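Local coordinates for uncharacterized protein (Photobacterium profundum, PDB 3R87) that probably acts as a hot-dog-fold thioesterase of the 4-hydroxybenzoyl-CoA thioesterase family, hydrolysing acyl thioesters, at residues Lys87-Glu95 with Val106-Cys114; Tyr7-Asp17 with Tyr32-Val40. All coordinates share one frame; numbering follows the deposited sequence. Where two conformers were deposited one is given.

Overall arrangement
From the N terminus, the chain first runs through strand 7-12 and the turn at 15-17. It then comes back along helix 28-41, and interaction 2 closes this loop by laying the helix against the strand. Helix 43-53 and strands 56-66 and 75-85 follow. Interaction 1 closes a later and shorter loop, the hairpin of strands 89-97 and 106-115. The two contacts are in series along the chain and neither encloses the other. Their centres lie about 15 Å apart, and both reach the same antiparallel sheet, which curls around helix 28-41. They meet at that helix, where Gln94 of interaction 1 reaches Arg37 and Phe33 of interaction 2, and Trp92 packs on Arg37.

Interaction 1: Lys87-Glu95 with Val106-Cys114; sequences KYKTLWRQE and VIGDIEMVC
Arg93 and Asp109 face each other as a non-hydrogen-bonded pair of an antiparallel hairpin. From CB, the Arg93 chain starts with CG anti to the backbone N (chi1 174°) and bends at chi2 (70°), which carries it across to strand 106-114. Arg93 CD passes Asp109 OD1 at 3.3 Å. The guanidinium then lies flat over a methyl, with Ile107 CG2 3.4 Å from Arg93 CZ. At the edge of the group, Arg93 NH1 gives a nearly straight bond to Asp109 OD1 (2.9 Å), in a salt bridge that uses the syn side of the carboxylate. Water 4 joins Arg93 NH1 to Asp109 OD2. NE and NH2 both turn to Glu95 OE2, with Arg93 NE 2.9 Å from it. Two acids and a methyl thus fix the rotation of the guanidinium.

On the same face, Lys89 NZ makes a salt bridge to Glu111 OE1 (2.8 Å), coming from above the carboxylate plane. Leu91 CD2 lies alongside the Glu111 chain, nearest CG. The other face is buried. There Trp92 NE1 makes a weak hydrogen bond to Met112 SD (3.4 Å). The sulfur also meets the ring obliquely, as a Met-aromatic contact. Met112 CE packs on Thr90 CB (3.6 Å). Paired backbone bonds at Thr90-Met112, Trp92-Ile110 and Gln94-Gly108 hold the strands together.

The hairpin sits inside the sheet, with strand 75-85 beside 89-97 and strand 56-66 beside 106-115. Helix 28-41 packs on the Trp92 face. There Gln94 bonds to Arg37 and to the Phe33 carbonyl.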
loop_
_atom_site.group_PDB
_atom_site.type_symbol
_atom_site.label_atom_id
_atom_site.label_comp_id
_atom_site.label_asym_id
_atom_site.label_seq_id
_atom_site.Cartn_x
_atom_site.Cartn_y
_atom_site.Cartn_z
ATOM N N LYS A 87 -30.989 -11.300 4.288
ATOM C CA LYS A 87 -30.984 -10.344 3.134
ATOM C C LYS A 87 -29.843 -9.315 3.095
ATOM O O LYS A 87 -29.549 -8.786 1.982
ATOM C CB LYS A 87 -32.347 -9.579 3.168
ATOM C CG LYS A 87 -32.679 -8.604 1.991
ATOM C CD LYS A 87 -34.230 -8.210 1.954
ATOM C CE LYS A 87 -34.880 -7.262 2.969
ATOM N NZ LYS A 87 -34.936 -5.749 2.702
ATOM N N TYR A 88 -29.197 -9.037 4.234
ATOM C CA TYR A 88 -28.232 -7.971 4.381
ATOM C C TYR A 88 -26.803 -8.427 4.455
ATOM O O TYR A 88 -25.945 -7.757 3.864
ATOM C CB TYR A 88 -28.536 -7.050 5.588
ATOM C CG TYR A 88 -29.877 -6.369 5.433
ATOM C CD1 TYR A 88 -29.998 -5.144 4.720
ATOM C CD2 TYR A 88 -31.031 -6.987 5.914
ATOM C CE1 TYR A 88 -31.244 -4.540 4.536
ATOM C CE2 TYR A 88 -32.335 -6.399 5.756
ATOM C CZ TYR A 88 -32.415 -5.171 5.061
ATOM O OH TYR A 88 -33.646 -4.536 4.874
ATOM N N LYS A 89 -26.530 -9.564 5.116
ATOM C CA LYS A 89 -25.185 -10.018 5.466
ATOM C C LYS A 89 -24.765 -11.149 4.511
ATOM O O LYS A 89 -25.579 -12.029 4.108
ATOM C CB LYS A 89 -25.219 -10.650 6.849
ATOM C CG LYS A 89 -25.826 -9.745 7.909
ATOM C CD LYS A 89 -25.557 -10.286 9.296
ATOM C CE LYS A 89 -24.106 -10.029 9.693
ATOM N NZ LYS A 89 -23.824 -10.151 11.157
ATOM N N THR A 90 -23.465 -11.179 4.252
ATOM C CA THR A 90 -22.813 -12.286 3.588
ATOM C C THR A 90 -21.617 -12.665 4.442
ATOM O O THR A 90 -20.832 -11.799 4.841
ATOM C CB THR A 90 -22.405 -11.950 2.141
ATOM O OG1 THR A 90 -23.541 -11.534 1.410
ATOM C CG2 THR A 90 -21.941 -13.248 1.444
ATOM N N LEU A 91 -21.463 -13.974 4.755
ATOM C CA LEU A 91 -20.349 -14.472 5.476
ATOM C C LEU A 91 -19.359 -15.126 4.545
ATOM O O LEU A 91 -19.771 -15.943 3.695
ATOM C CB LEU A 91 -20.831 -15.497 6.547
ATOM C CG LEU A 91 -22.006 -15.052 7.316
ATOM C CD1 LEU A 91 -22.423 -16.176 8.260
ATOM C CD2 LEU A 91 -21.679 -13.719 8.051
ATOM N N TRP A 92 -18.110 -14.797 4.658
ATOM C CA TRP A 92 -17.059 -15.327 3.822
ATOM C C TRP A 92 -16.050 -16.043 4.685
ATOM O O TRP A 92 -15.637 -15.522 5.743
ATOM C CB TRP A 92 -16.385 -14.221 3.037
ATOM C CG TRP A 92 -17.270 -13.411 2.157
ATOM C CD1 TRP A 92 -18.023 -12.333 2.488
ATOM C CD2 TRP A 92 -17.471 -13.596 0.740
ATOM N NE1 TRP A 92 -18.663 -11.859 1.378
ATOM C CE2 TRP A 92 -18.342 -12.596 0.284
ATOM C CE3 TRP A 92 -16.924 -14.488 -0.209
ATOM C CZ2 TRP A 92 -18.701 -12.449 -1.076
ATOM C CZ3 TRP A 92 -17.277 -14.357 -1.534
ATOM C CH2 TRP A 92 -18.173 -13.378 -1.942
ATOM N N ARG A 93 -15.607 -17.223 4.264
ATOM C CA ARG A 93 -14.468 -17.906 4.817
ATOM C C ARG A 93 -13.366 -17.813 3.781
ATOM O O ARG A 93 -13.570 -18.264 2.643
ATOM C CB ARG A 93 -14.796 -19.370 5.140
ATOM C CG ARG A 93 -13.598 -20.176 5.577
ATOM C CD ARG A 93 -13.118 -19.755 6.934
ATOM N NE ARG A 93 -12.118 -20.676 7.442
ATOM C CZ ARG A 93 -12.005 -21.011 8.717
ATOM N NH1 ARG A 93 -12.682 -20.371 9.702
ATOM N NH2 ARG A 93 -11.107 -21.933 9.007
ATOM N N GLN A 94 -12.202 -17.272 4.132
ATOM C CA GLN A 94 -11.142 -17.074 3.193
ATOM C C GLN A 94 -9.845 -17.534 3.785
ATOM O O GLN A 94 -9.568 -17.287 4.980
ATOM C CB GLN A 94 -11.059 -15.621 2.697
ATOM C CG GLN A 94 -12.395 -15.153 2.146
ATOM C CD GLN A 94 -12.286 -13.845 1.417
ATOM O OE1 GLN A 94 -12.571 -12.785 2.001
ATOM N NE2 GLN A 94 -11.826 -13.885 0.178
ATOM N N GLU A 95 -9.006 -18.208 3.003
ATOM C CA GLU A 95 -7.785 -18.764 3.495
ATOM C C GLU A 95 -6.667 -18.585 2.489
ATOM O O GLU A 95 -6.877 -18.739 1.289
ATOM C CB GLU A 95 -7.924 -20.273 3.797
ATOM C CG GLU A 95 -9.041 -20.528 4.826
ATOM C CD GLU A 95 -9.225 -21.957 5.218
ATOM O OE1 GLU A 95 -8.533 -22.856 4.656
ATOM O OE2 GLU A 95 -10.085 -22.211 6.103
ATOM N N VAL A 106 -3.053 -18.264 6.581
ATOM C CA VAL A 106 -3.888 -17.163 7.059
ATOM C C VAL A 106 -5.328 -17.601 6.898
ATOM O O VAL A 106 -5.687 -18.145 5.829
ATOM C CB VAL A 106 -3.619 -15.857 6.319
ATOM C CG1 VAL A 106 -4.505 -14.720 6.863
ATOM C CG2 VAL A 106 -2.156 -15.490 6.356
ATOM N N ILE A 107 -6.143 -17.342 7.888
ATOM C CA ILE A 107 -7.580 -17.617 7.883
ATOM C C ILE A 107 -8.316 -16.337 8.177
ATOM O O ILE A 107 -7.963 -15.636 9.146
ATOM C CB ILE A 107 -7.931 -18.683 8.903
ATOM C CG1 ILE A 107 -7.259 -20.011 8.561
ATOM C CG2 ILE A 107 -9.486 -18.812 9.020
ATOM C CD1 ILE A 107 -7.266 -21.052 9.681
ATOM N N GLY A 108 -9.386 -16.060 7.448
ATOM C CA GLY A 108 -10.283 -14.956 7.755
ATOM C C GLY A 108 -11.718 -15.408 7.717
ATOM O O GLY A 108 -12.156 -16.106 6.778
ATOM N N ASP A 109 -12.482 -14.982 8.717
ATOM C CA ASP A 109 -13.929 -15.043 8.717
ATOM C C ASP A 109 -14.426 -13.617 8.566
ATOM O O ASP A 109 -14.164 -12.768 9.455
ATOM C CB ASP A 109 -14.473 -15.640 10.034
ATOM C CG ASP A 109 -14.036 -17.054 10.286
ATOM O OD1 ASP A 109 -14.205 -17.868 9.394
ATOM O OD2 ASP A 109 -13.555 -17.344 11.437
ATOM N N ILE A 110 -15.048 -13.299 7.447
ATOM C CA ILE A 110 -15.404 -11.945 7.065
ATOM C C ILE A 110 -16.888 -11.793 6.960
ATOM O O ILE A 110 -17.569 -12.672 6.398
ATOM C CB ILE A 110 -14.700 -11.530 5.765
ATOM C CG1 ILE A 110 -13.246 -11.065 5.968
ATOM C CG2 ILE A 110 -15.501 -10.441 5.071
ATOM C CD1 ILE A 110 -12.418 -11.682 6.414
ATOM N N GLU A 111 -17.461 -10.753 7.510
ATOM C CA GLU A 111 -18.857 -10.433 7.363
ATOM C C GLU A 111 -18.988 -9.191 6.538
ATOM O O GLU A 111 -18.386 -8.142 6.883
ATOM C CB GLU A 111 -19.535 -10.200 8.702
ATOM C CG GLU A 111 -19.425 -11.285 9.637
ATOM C CD GLU A 111 -20.311 -11.139 10.879
ATOM O OE1 GLU A 111 -20.984 -10.069 11.097
ATOM O OE2 GLU A 111 -20.262 -12.086 11.700
ATOM N N MET A 112 -19.756 -9.242 5.475
ATOM C CA MET A 112 -19.904 -8.201 4.495
ATOM C C MET A 112 -21.350 -7.670 4.515
ATOM O O MET A 112 -22.289 -8.488 4.601
ATOM C CB MET A 112 -19.664 -8.888 3.120
ATOM C CG MET A 112 -19.758 -7.980 1.924
ATOM S SD MET A 112 -19.519 -8.713 0.324
ATOM C CE MET A 112 -20.884 -9.523 -0.094
ATOM N N VAL A 113 -21.503 -6.365 4.331
ATOM C CA VAL A 113 -22.802 -5.713 4.121
ATOM C C VAL A 113 -22.727 -4.909 2.815
ATOM O O VAL A 113 -21.694 -4.700 2.232
ATOM C CB VAL A 113 -23.098 -4.809 5.305
ATOM C CG1 VAL A 113 -23.215 -5.653 6.563
ATOM C CG2 VAL A 113 -22.029 -3.720 5.534
ATOM N N CYS A 114 -23.934 -4.473 2.364
ATOM C CA CYS A 114 -24.069 -3.628 1.183
ATOM C C CYS A 114 -24.568 -2.230 1.599
ATOM O O CYS A 114 -25.486 -2.165 2.377
ATOM C CB CYS A 114 -25.055 -4.317 0.244
ATOM S SG CYS A 114 -25.370 -3.370 -1.321
HETATM O O HOH W 1 -26.285 -4.960 3.781
HETATM O O HOH W 2 -23.699 -8.736 1.831
HETATM O O HOH W 3 -16.509 -17.535 7.883
HETATM O O HOH W 4 -13.323 -19.832 12.543
#

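Interaction 2: Tyr7-Asp17 with Tyr32-Val40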
loop_
_atom_site.group_PDB
_atom_site.type_symbol
_atom_site.label_atom_id
_atom_site.label_comp_id
_atom_site.label_asym_id
_atom_site.label_seq_id
_atom_site.Cartn_x
_atom_site.Cartn_y
_atom_site.Cartn_z
ATOM N N TYR A 7 -13.827 -21.467 -3.969
ATOM C CA TYR A 7 -13.277 -20.760 -5.123
ATOM C C TYR A 7 -11.782 -20.565 -4.908
ATOM O O TYR A 7 -11.347 -20.389 -3.764
ATOM C CB TYR A 7 -13.952 -19.386 -5.289
ATOM C CG TYR A 7 -15.427 -19.500 -5.584
ATOM C CD1 TYR A 7 -15.885 -19.414 -6.897
ATOM C CD2 TYR A 7 -16.366 -19.668 -4.595
ATOM C CE1 TYR A 7 -17.260 -19.545 -7.167
ATOM C CE2 TYR A 7 -17.750 -19.802 -4.856
ATOM C CZ TYR A 7 -18.162 -19.720 -6.130
ATOM O OH TYR A 7 -19.502 -19.847 -6.403
ATOM N N HIS A 8 -11.022 -20.547 -5.974
ATOM C CA HIS A 8 -9.589 -20.423 -5.946
ATOM C C HIS A 8 -9.152 -19.177 -6.705
ATOM O O HIS A 8 -9.617 -18.958 -7.826
ATOM C CB HIS A 8 -8.942 -21.664 -6.601
ATOM C CG HIS A 8 -9.248 -22.936 -5.896
ATOM N ND1 HIS A 8 -8.405 -23.495 -4.995
ATOM C CD2 HIS A 8 -10.346 -23.752 -5.970
ATOM C CE1 HIS A 8 -8.948 -24.625 -4.509
ATOM N NE2 HIS A 8 -10.121 -24.780 -5.092
ATOM N N HIS A 9 -8.222 -18.406 -6.137
ATOM C CA HIS A 9 -7.683 -17.208 -6.792
ATOM C C HIS A 9 -6.232 -17.126 -6.474
ATOM O O HIS A 9 -5.857 -17.060 -5.326
ATOM C CB HIS A 9 -8.423 -15.959 -6.238
ATOM C CG HIS A 9 -7.839 -14.657 -6.755
ATOM N ND1 HIS A 9 -7.864 -14.337 -8.071
ATOM C CD2 HIS A 9 -7.115 -13.653 -6.130
ATOM C CE1 HIS A 9 -7.177 -13.195 -8.256
ATOM N NE2 HIS A 9 -6.777 -12.722 -7.078
ATOM N N PRO A 10 -5.362 -17.121 -7.483
ATOM C CA PRO A 10 -3.921 -17.087 -7.205
ATOM C C PRO A 10 -3.460 -15.691 -6.851
ATOM O O PRO A 10 -3.949 -14.713 -7.419
ATOM C CB PRO A 10 -3.290 -17.533 -8.528
ATOM C CG PRO A 10 -4.321 -17.122 -9.570
ATOM C CD PRO A 10 -5.639 -17.231 -8.956
ATOM N N VAL A 11 -2.486 -15.596 -5.964
ATOM C CA VAL A 11 -1.832 -14.336 -5.650
ATOM C C VAL A 11 -0.336 -14.560 -5.613
ATOM O O VAL A 11 0.150 -15.373 -4.808
ATOM C CB VAL A 11 -2.327 -13.739 -4.285
ATOM C CG1 VAL A 11 -1.421 -12.564 -3.868
ATOM C CG2 VAL A 11 -3.775 -13.305 -4.470
ATOM N N GLN A 12 0.404 -13.812 -6.435
ATOM C CA GLN A 12 1.848 -13.855 -6.387
ATOM C C GLN A 12 2.355 -12.775 -5.431
ATOM O O GLN A 12 1.840 -11.658 -5.392
ATOM C CB GLN A 12 2.452 -13.663 -7.763
ATOM C CG GLN A 12 3.938 -13.770 -7.783
ATOM C CD GLN A 12 4.584 -14.037 -9.097
ATOM O OE1 GLN A 12 3.979 -14.663 -9.991
ATOM N NE2 GLN A 12 5.817 -13.643 -9.246
ATOM N N ILE A 13 3.408 -13.113 -4.681
ATOM C CA ILE A 13 4.016 -12.223 -3.688
ATOM C C ILE A 13 5.210 -11.505 -4.321
ATOM O O ILE A 13 6.213 -12.150 -4.684
ATOM C CB ILE A 13 4.440 -13.028 -2.462
ATOM C CG1 ILE A 13 3.255 -13.812 -1.867
ATOM C CG2 ILE A 13 5.092 -12.122 -1.420
ATOM C CD1 ILE A 13 2.023 -12.992 -1.574
ATOM N N TYR A 14 5.115 -10.191 -4.429
ATOM C CA TYR A 14 6.128 -9.338 -5.031
ATOM C C TYR A 14 6.811 -8.505 -3.945
ATOM O O TYR A 14 6.473 -8.581 -2.755
ATOM C CB TYR A 14 5.473 -8.410 -6.065
ATOM C CG TYR A 14 4.778 -9.130 -7.182
ATOM C CD1 TYR A 14 5.511 -9.561 -8.316
ATOM C CD2 TYR A 14 3.420 -9.325 -7.175
ATOM C CE1 TYR A 14 4.846 -10.175 -9.386
ATOM C CE2 TYR A 14 2.769 -9.951 -8.228
ATOM C CZ TYR A 14 3.490 -10.351 -9.347
ATOM O OH TYR A 14 2.827 -10.935 -10.394
ATOM N N TYR A 15 7.757 -7.635 -4.326
ATOM C CA TYR A 15 8.401 -6.776 -3.346
ATOM C C TYR A 15 7.403 -5.885 -2.598
ATOM O O TYR A 15 7.615 -5.579 -1.426
ATOM C CB TYR A 15 9.458 -5.876 -4.020
ATOM C CG TYR A 15 10.833 -6.506 -4.101
ATOM C CD1 TYR A 15 11.180 -7.403 -5.053
ATOM C CD2 TYR A 15 11.787 -6.143 -3.188
ATOM C CE1 TYR A 15 12.499 -7.967 -5.088
ATOM C CE2 TYR A 15 13.094 -6.680 -3.223
ATOM C CZ TYR A 15 13.373 -7.626 -4.135
ATOM O OH TYR A 15 14.653 -8.184 -4.212
ATOM N N GLU A 16 6.330 -5.459 -3.253
ATOM C CA GLU A 16 5.332 -4.604 -2.573
ATOM C C GLU A 16 4.677 -5.306 -1.407
ATOM O O GLU A 16 4.018 -4.631 -0.592
ATOM C CB GLU A 16 4.250 -4.217 -3.557
ATOM C CG GLU A 16 3.412 -5.366 -4.064
ATOM C CD GLU A 16 2.633 -5.051 -5.333
ATOM O OE1 GLU A 16 1.400 -4.810 -5.210
ATOM O OE2 GLU A 16 3.241 -5.001 -6.416
ATOM N N ASP A 17 4.725 -6.636 -1.349
ATOM C CA ASP A 17 3.960 -7.414 -0.377
ATOM C C ASP A 17 4.735 -7.721 0.885
ATOM O O ASP A 17 4.101 -8.043 1.906
ATOM C CB ASP A 17 3.533 -8.717 -1.058
ATOM C CG ASP A 17 2.620 -8.447 -2.256
ATOM O OD1 ASP A 17 1.506 -7.895 -1.984
ATOM O OD2 ASP A 17 3.000 -8.710 -3.402
ATOM N N TYR A 32 -5.688 -9.296 -0.401
ATOM C CA TYR A 32 -5.835 -10.468 -1.244
ATOM C C TYR A 32 -7.237 -11.061 -1.092
ATOM O O TYR A 32 -7.818 -11.522 -2.066
ATOM C CB TYR A 32 -4.818 -11.531 -0.858
ATOM C CG TYR A 32 -3.364 -11.044 -0.822
ATOM C CD1 TYR A 32 -2.905 -9.932 -1.545
ATOM C CD2 TYR A 32 -2.475 -11.710 0.001
ATOM C CE1 TYR A 32 -1.600 -9.499 -1.386
ATOM C CE2 TYR A 32 -1.157 -11.289 0.156
ATOM C CZ TYR A 32 -0.743 -10.148 -0.537
ATOM O OH TYR A 32 0.529 -9.715 -0.310
ATOM N N PHE A 33 -7.773 -11.039 0.143
ATOM C CA PHE A 33 -9.112 -11.520 0.364
ATOM C C PHE A 33 -10.125 -10.679 -0.392
ATOM O O PHE A 33 -11.088 -11.205 -0.938
ATOM C CB PHE A 33 -9.424 -11.594 1.831
ATOM C CG PHE A 33 -8.718 -12.665 2.611
ATOM C CD1 PHE A 33 -8.043 -13.723 2.010
ATOM C CD2 PHE A 33 -8.780 -12.669 3.998
ATOM C CE1 PHE A 33 -7.486 -14.750 2.731
ATOM C CE2 PHE A 33 -8.199 -13.713 4.732
ATOM C CZ PHE A 33 -7.544 -14.744 4.108
ATOM N N GLU A 34 -9.923 -9.347 -0.426
ATOM C CA GLU A 34 -10.792 -8.459 -1.173
ATOM C C GLU A 34 -10.781 -8.828 -2.665
ATOM O O GLU A 34 -11.855 -8.925 -3.284
ATOM C CB GLU A 34 -10.398 -7.005 -0.936
ATOM C CG GLU A 34 -11.434 -6.005 -1.378
ATOM C CD GLU A 34 -11.530 -5.778 -2.910
ATOM O OE1 GLU A 34 -10.542 -5.826 -3.582
ATOM O OE2 GLU A 34 -12.628 -5.486 -3.430
ATOM N N ARG A 35 -9.598 -9.030 -3.237
ATOM C CA ARG A 35 -9.509 -9.389 -4.644
ATOM C C ARG A 35 -10.312 -10.646 -4.902
ATOM O O ARG A 35 -11.038 -10.776 -5.889
ATOM C CB ARG A 35 -8.057 -9.644 -5.051
ATOM C CG ARG A 35 -7.114 -8.476 -4.889
ATOM C CD ARG A 35 -5.718 -8.907 -5.272
ATOM N NE ARG A 35 -4.722 -7.956 -4.823
ATOM C CZ ARG A 35 -3.415 -8.170 -4.829
ATOM N NH1 ARG A 35 -2.947 -9.317 -5.336
ATOM N NH2 ARG A 35 -2.606 -7.293 -4.279
ATOM N N ALA A 36 -10.125 -11.645 -4.031
ATOM C CA ALA A 36 -10.747 -12.940 -4.233
ATOM C C ALA A 36 -12.270 -12.816 -4.163
ATOM O O ALA A 36 -12.973 -13.505 -4.939
ATOM C CB ALA A 36 -10.193 -13.924 -3.227
ATOM N N ARG A 37 -12.811 -12.012 -3.257
ATOM C CA ARG A 37 -14.244 -11.797 -3.239
ATOM C C ARG A 37 -14.718 -11.159 -4.529
ATOM O O ARG A 37 -15.787 -11.512 -5.040
ATOM C CB ARG A 37 -14.692 -10.969 -2.045
ATOM C CG ARG A 37 -14.442 -11.609 -0.710
ATOM C CD ARG A 37 -15.105 -10.872 0.453
ATOM N NE ARG A 37 -14.647 -9.484 0.572
ATOM C CZ ARG A 37 -13.575 -9.097 1.259
ATOM N NH1 ARG A 37 -12.813 -9.934 1.904
ATOM N NH2 ARG A 37 -13.288 -7.780 1.316
ATOM N N GLU A 38 -13.959 -10.203 -5.060
ATOM C CA GLU A 38 -14.363 -9.601 -6.339
ATOM C C GLU A 38 -14.490 -10.617 -7.435
ATOM O O GLU A 38 -15.397 -10.530 -8.248
ATOM C CB GLU A 38 -13.405 -8.493 -6.780
ATOM C CG GLU A 38 -13.327 -7.299 -5.853
ATOM C CD GLU A 38 -12.823 -6.082 -6.561
ATOM O OE1 GLU A 38 -12.912 -5.969 -7.793
ATOM O OE2 GLU A 38 -12.362 -5.123 -5.886
ATOM N N HIS A 39 -13.577 -11.581 -7.478
ATOM C CA HIS A 39 -13.634 -12.611 -8.514
ATOM C C HIS A 39 -14.810 -13.541 -8.328
ATOM O O HIS A 39 -15.326 -14.053 -9.320
ATOM C CB HIS A 39 -12.321 -13.372 -8.612
ATOM C CG HIS A 39 -11.272 -12.550 -9.290
ATOM N ND1 HIS A 39 -11.069 -12.564 -10.642
ATOM C CD2 HIS A 39 -10.354 -11.698 -8.810
ATOM C CE1 HIS A 39 -10.112 -11.695 -10.964
ATOM N NE2 HIS A 39 -9.664 -11.136 -9.849
ATOM N N VAL A 40 -15.273 -13.790 -7.100
ATOM C CA VAL A 40 -16.500 -14.558 -6.882
ATOM C C VAL A 40 -17.687 -13.770 -7.395
ATOM O O VAL A 40 -18.582 -14.318 -8.080
ATOM C CB VAL A 40 -16.665 -14.959 -5.434
ATOM C CG1 VAL A 40 -18.020 -15.607 -5.198
ATOM C CG2 VAL A 40 -15.566 -15.852 -4.986
HETATM O O HOH W 5 -0.005 -9.571 -5.791
HETATM O O HOH W 6 0.246 -7.267 -4.336
#
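Val11 and Tyr32 form the dense centre of this strand-to-helix contact. Val11 CG1 stands over the middle of the Tyr32 ring, 3.8 Å from CD1, in a CH-pi contact. Val11 CG1 is put there by chi1 of 169°, anti to the backbone N. Ile13 CD1 also touches this residue, 3.8 Å from Tyr32 OH. Tyr32 OH donates to Asp17 OD1 (2.7 Å), from above the carboxylate plane. Asp17 OD2 in turn accepts from the Tyr14 backbone N at 2.8 Å, so the carboxylate is held by its own loop and by the helix. At the far end, Val40 CG2 lies over one face of the Tyr7 ring, 3.7 Å from CG. His9 and exposed His39 form an offset stack, with planes 21° apart and His9 CE1 3.6 Å from His39 CD2.

The outer side is more polar and faces the second subunit. Water 5 bridges Arg35 NH1 to the Gln12 carbonyl, and water 6 bridges Arg35 NH2 to Glu16 and Asp17. Arg35 also makes a salt bridge to Glu16 of the second subunit, and His39 NE2 a hydrogen bond to Tyr14 OH of that subunit.

Here strand 7-12 of the curved antiparallel sheet packs on helix 28-41, the central helix that such a sheet wraps in the hot-dog fold.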